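Positive phenol-degradative gene regulator (Ralstonia sp. E2, PDB 5FRV) is a zinc-containing sensor and transcriptional activator of phenol degradation that binds phenolic effectors such as p-cresol and probably also ATP and DNA. Local coordinates at residues A[112-117]-A[125-130]. Sequence-based numbering, arbitrary orientation.
Sequences PLTVDI and HGEFLW. With PCR (p-cresol), chain D.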
ATOM      1  N   PRO A 112     -21.624  -7.943  -5.593  1.00 37.16           N
ATOM      2  CA  PRO A 112     -22.079  -9.294  -5.267  1.00 40.04           C
ATOM      3  C   PRO A 112     -23.055  -9.778  -6.333  1.00 40.58           C
ATOM      4  O   PRO A 112     -23.969  -9.033  -6.692  1.00 42.72           O
ATOM      5  CB  PRO A 112     -22.775  -9.122  -3.911  1.00 41.10           C
ATOM      6  CG  PRO A 112     -22.241  -7.836  -3.355  1.00 40.62           C
ATOM      7  CD  PRO A 112     -22.014  -6.968  -4.560  1.00 41.79           C
ATOM      8  N   LEU A 113     -22.843 -10.975  -6.865  1.00 39.95           N
ATOM      9  CA  LEU A 113     -23.750 -11.519  -7.884  1.00 46.43           C
ATOM     10  C   LEU A 113     -24.862 -12.323  -7.222  1.00 49.22           C
ATOM     11  O   LEU A 113     -26.038 -11.942  -7.239  1.00 50.71           O
ATOM     12  CB  LEU A 113     -23.003 -12.414  -8.885  1.00 42.63           C
ATOM     13  CG  LEU A 113     -22.030 -11.787  -9.884  1.00 44.12           C
ATOM     14  CD1 LEU A 113     -21.110 -12.858 -10.459  1.00 44.17           C
ATOM     15  CD2 LEU A 113     -22.761 -11.061 -10.996  1.00 37.76           C
ATOM     16  N   THR A 114     -24.471 -13.453  -6.651  1.00 46.16           N
ATOM     17  CA  THR A 114     -25.380 -14.282  -5.885  1.00 45.91           C
ATOM     18  C   THR A 114     -24.612 -14.782  -4.667  1.00 43.58           C
ATOM     19  O   THR A 114     -23.496 -15.271  -4.793  1.00 46.23           O
ATOM     20  CB  THR A 114     -25.921 -15.470  -6.714  1.00 54.39           C
ATOM     21  OG1 THR A 114     -24.832 -16.304  -7.132  1.00 57.31           O
ATOM     22  CG2 THR A 114     -26.676 -14.978  -7.956  1.00 49.47           C
ATOM     23  N   VAL A 115     -25.187 -14.636  -3.484  1.00 43.40           N
ATOM     24  CA  VAL A 115     -24.495 -15.077  -2.281  1.00 43.61           C
ATOM     25  C   VAL A 115     -25.382 -15.916  -1.372  1.00 46.33           C
ATOM     26  O   VAL A 115     -26.435 -15.468  -0.918  1.00 48.02           O
ATOM     27  CB  VAL A 115     -23.956 -13.887  -1.465  1.00 45.48           C
ATOM     28  CG1 VAL A 115     -23.359 -14.382  -0.149  1.00 42.90           C
ATOM     29  CG2 VAL A 115     -22.933 -13.094  -2.272  1.00 39.59           C
ATOM     30  N   ASP A 116     -24.923 -17.136  -1.107  1.00 44.63           N
ATOM     31  CA  ASP A 116     -25.562 -18.053  -0.176  1.00 41.62           C
ATOM     32  C   ASP A 116     -24.638 -18.215   1.048  1.00 41.68           C
ATOM     33  O   ASP A 116     -23.535 -18.745   0.932  1.00 41.42           O
ATOM     34  CB  ASP A 116     -25.829 -19.387  -0.892  1.00 47.36           C
ATOM     35  CG  ASP A 116     -26.604 -20.386  -0.051  1.00 50.85           C
ATOM     36  OD1 ASP A 116     -26.932 -20.074   1.120  1.00 51.40           O
ATOM     37  OD2 ASP A 116     -26.876 -21.501  -0.580  1.00 49.29           O
ATOM     38  N   ILE A 117     -25.068 -17.738   2.210  1.00 38.84           N
ATOM     39  CA  ILE A 117     -24.224 -17.830   3.399  1.00 39.72           C
ATOM     40  C   ILE A 117     -25.017 -18.133   4.666  1.00 34.59           C
ATOM     41  O   ILE A 117     -26.015 -17.485   4.972  1.00 38.18           O
ATOM     42  CB  ILE A 117     -23.392 -16.525   3.614  1.00 33.14           C
ATOM     43  CG1 ILE A 117     -22.453 -16.672   4.819  1.00 39.58           C
ATOM     44  CG2 ILE A 117     -24.280 -15.299   3.789  1.00 33.30           C
ATOM     45  CD1 ILE A 117     -21.623 -15.455   5.093  1.00 31.49           C
ATOM     46  N   HIS A 125     -21.617 -20.074  -0.467  1.00 31.70           N
ATOM     47  CA  HIS A 125     -21.409 -20.079  -1.894  1.00 34.70           C
ATOM     48  C   HIS A 125     -21.562 -18.671  -2.400  1.00 31.31           C
ATOM     49  O   HIS A 125     -22.633 -18.084  -2.265  1.00 38.34           O
ATOM     50  CB  HIS A 125     -22.396 -21.011  -2.588  1.00 38.15           C
ATOM     51  CG  HIS A 125     -22.085 -21.212  -4.030  1.00 33.03           C
ATOM     52  ND1 HIS A 125     -21.309 -22.258  -4.478  1.00 34.28           N
ATOM     53  CD2 HIS A 125     -22.394 -20.470  -5.118  1.00 30.81           C
ATOM     54  CE1 HIS A 125     -21.174 -22.164  -5.791  1.00 34.89           C
ATOM     55  NE2 HIS A 125     -21.830 -21.094  -6.203  1.00 36.58           N
ATOM     56  N   GLY A 126     -20.495 -18.112  -2.960  1.00 32.01           N
ATOM     57  CA  GLY A 126     -20.528 -16.714  -3.356  1.00 27.76           C
ATOM     58  C   GLY A 126     -19.825 -16.388  -4.659  1.00 33.89           C
ATOM     59  O   GLY A 126     -18.733 -16.890  -4.930  1.00 34.60           O
ATOM     60  N   GLU A 127     -20.475 -15.538  -5.459  1.00 36.77           N
ATOM     61  CA  GLU A 127     -19.998 -15.117  -6.775  1.00 37.09           C
ATOM     62  C   GLU A 127     -20.018 -13.604  -6.802  1.00 32.20           C
ATOM     63  O   GLU A 127     -20.988 -12.993  -6.356  1.00 33.37           O
ATOM     64  CB  GLU A 127     -20.881 -15.657  -7.915  1.00 43.89           C
ATOM     65  CG  GLU A 127     -20.930 -17.181  -8.071  1.00 46.67           C
ATOM     66  CD  GLU A 127     -21.819 -17.628  -9.247  1.00 57.94           C
ATOM     67  OE1 GLU A 127     -22.464 -16.754  -9.878  1.00 57.95           O
ATOM     68  OE2 GLU A 127     -21.877 -18.853  -9.528  1.00 53.81           O
ATOM     69  N   PHE A 128     -18.960 -12.998  -7.327  1.00 33.03           N
ATOM     70  CA  PHE A 128     -18.847 -11.538  -7.336  1.00 32.98           C
ATOM     71  C   PHE A 128     -18.280 -11.007  -8.642  1.00 34.72           C
ATOM     72  O   PHE A 128     -17.434 -11.655  -9.271  1.00 32.19           O
ATOM     73  CB  PHE A 128     -17.950 -11.045  -6.186  1.00 32.58           C
ATOM     74  CG  PHE A 128     -18.374 -11.539  -4.828  1.00 29.14           C
ATOM     75  CD1 PHE A 128     -18.053 -12.815  -4.412  1.00 29.23           C
ATOM     76  CD2 PHE A 128     -19.071 -10.716  -3.967  1.00 31.50           C
ATOM     77  CE1 PHE A 128     -18.449 -13.273  -3.177  1.00 29.49           C
ATOM     78  CE2 PHE A 128     -19.466 -11.173  -2.725  1.00 27.80           C
ATOM     79  CZ  PHE A 128     -19.155 -12.445  -2.335  1.00 28.46           C
ATOM     80  N   LEU A 129     -18.742  -9.810  -9.012  1.00 36.38           N
ATOM     81  CA  LEU A 129     -18.182  -9.022 -10.108  1.00 33.74           C
ATOM     82  C   LEU A 129     -17.139  -8.030  -9.584  1.00 35.86           C
ATOM     83  O   LEU A 129     -17.347  -7.373  -8.553  1.00 33.61           O
ATOM     84  CB  LEU A 129     -19.281  -8.260 -10.842  1.00 36.01           C
ATOM     85  CG  LEU A 129     -18.815  -7.365 -11.997  1.00 43.96           C
ATOM     86  CD1 LEU A 129     -18.325  -8.212 -13.176  1.00 44.90           C
ATOM     87  CD2 LEU A 129     -19.907  -6.398 -12.448  1.00 47.37           C
ATOM     88  N   TRP A 130     -16.031  -7.935 -10.309  1.00 31.32           N
ATOM     89  CA  TRP A 130     -14.949  -6.995 -10.022  1.00 30.78           C
ATOM     90  C   TRP A 130     -14.747  -6.008 -11.172  1.00 35.67           C
ATOM     91  O   TRP A 130     -14.240  -6.382 -12.230  1.00 35.98           O
ATOM     92  CB  TRP A 130     -13.644  -7.750  -9.782  1.00 29.22           C
ATOM     93  CG  TRP A 130     -13.426  -8.253  -8.380  1.00 29.59           C
ATOM     94  CD1 TRP A 130     -14.167  -7.962  -7.274  1.00 28.78           C
ATOM     95  CD2 TRP A 130     -12.380  -9.135  -7.943  1.00 25.35           C
ATOM     96  NE1 TRP A 130     -13.644  -8.608  -6.170  1.00 28.70           N
ATOM     97  CE2 TRP A 130     -12.545  -9.330  -6.562  1.00 29.06           C
ATOM     98  CE3 TRP A 130     -11.307  -9.759  -8.586  1.00 24.80           C
ATOM     99  CZ2 TRP A 130     -11.683 -10.127  -5.818  1.00 23.00           C
ATOM    100  CZ3 TRP A 130     -10.466 -10.577  -7.845  1.00 23.32           C
ATOM    101  CH2 TRP A 130     -10.654 -10.740  -6.476  1.00 23.27           C
TER
HETATM  102  CB  PCR D1210     -16.400 -11.346   0.423  1.00 26.72           C
HETATM  103  CG  PCR D1210     -15.631 -10.495  -0.565  1.00 27.73           C
HETATM  104  CD1 PCR D1210     -14.700  -9.575  -0.112  1.00 30.46           C
HETATM  105  CE1 PCR D1210     -14.012  -8.793  -1.021  1.00 25.14           C
HETATM  106  CD2 PCR D1210     -15.873 -10.636  -1.924  1.00 27.82           C
HETATM  107  CE2 PCR D1210     -15.193  -9.858  -2.833  1.00 26.90           C
HETATM  108  CZ  PCR D1210     -14.261  -8.936  -2.379  1.00 29.92           C
HETATM  109  OH  PCR D1210     -13.560  -8.143  -3.285  1.00 28.61           O
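Residues 112-117 and 125-130 run antiparallel as the two arms of a beta hairpin, with Asp-116 and His-125 a hydrogen-bonded pair in which Asp-116 N to His-125 O and His-125 N to Asp-116 O are both 2.7 Å. Further along, a classic beta bulge sets Leu-113 and Thr-114 opposite Glu-127: Leu-113 N donates to Glu-127 O (2.8 Å), while Glu-127 N reaches Thr-114 O. The extra residue turns the Leu-113 side chain toward the partner strand, where CD1 lies 3.8 Å from Glu-127 CB and the two side chains cross at about a right angle. The Thr-114 and Glu-127 side chains lie side by side, pointing the same way, but OG1 of Thr-114 stays 3.7 Å from OE1 of Glu-127, with no hydrogen bond between the two side chains. On the face carrying Pro-112, Val-115 and Phe-128, CG2 of Val-115 meets CZ of Phe-128 at 3.8 Å, and Pro-112 CB approaches CD2 of that ring. With CG beside its backbone N (chi1 -54°), Phe-128 leans back over Gly-126, which has no side chain to obstruct it. The bound p-cresol places CD2 over the centre of the Phe-128 ring, 3.6 Å above its plane; Trp-130 NE1 donates to the ligand OH (2.9 Å), which His-102 ND1 also engages, so the hairpin forms one wall of the phenol pocket. Helix 91-95 packs on Val-115 and Phe-128 through Leu-95, and strand 185-191, which carries the zinc ligand Cys-185, pairs with 123-131 on the side away from 109-118.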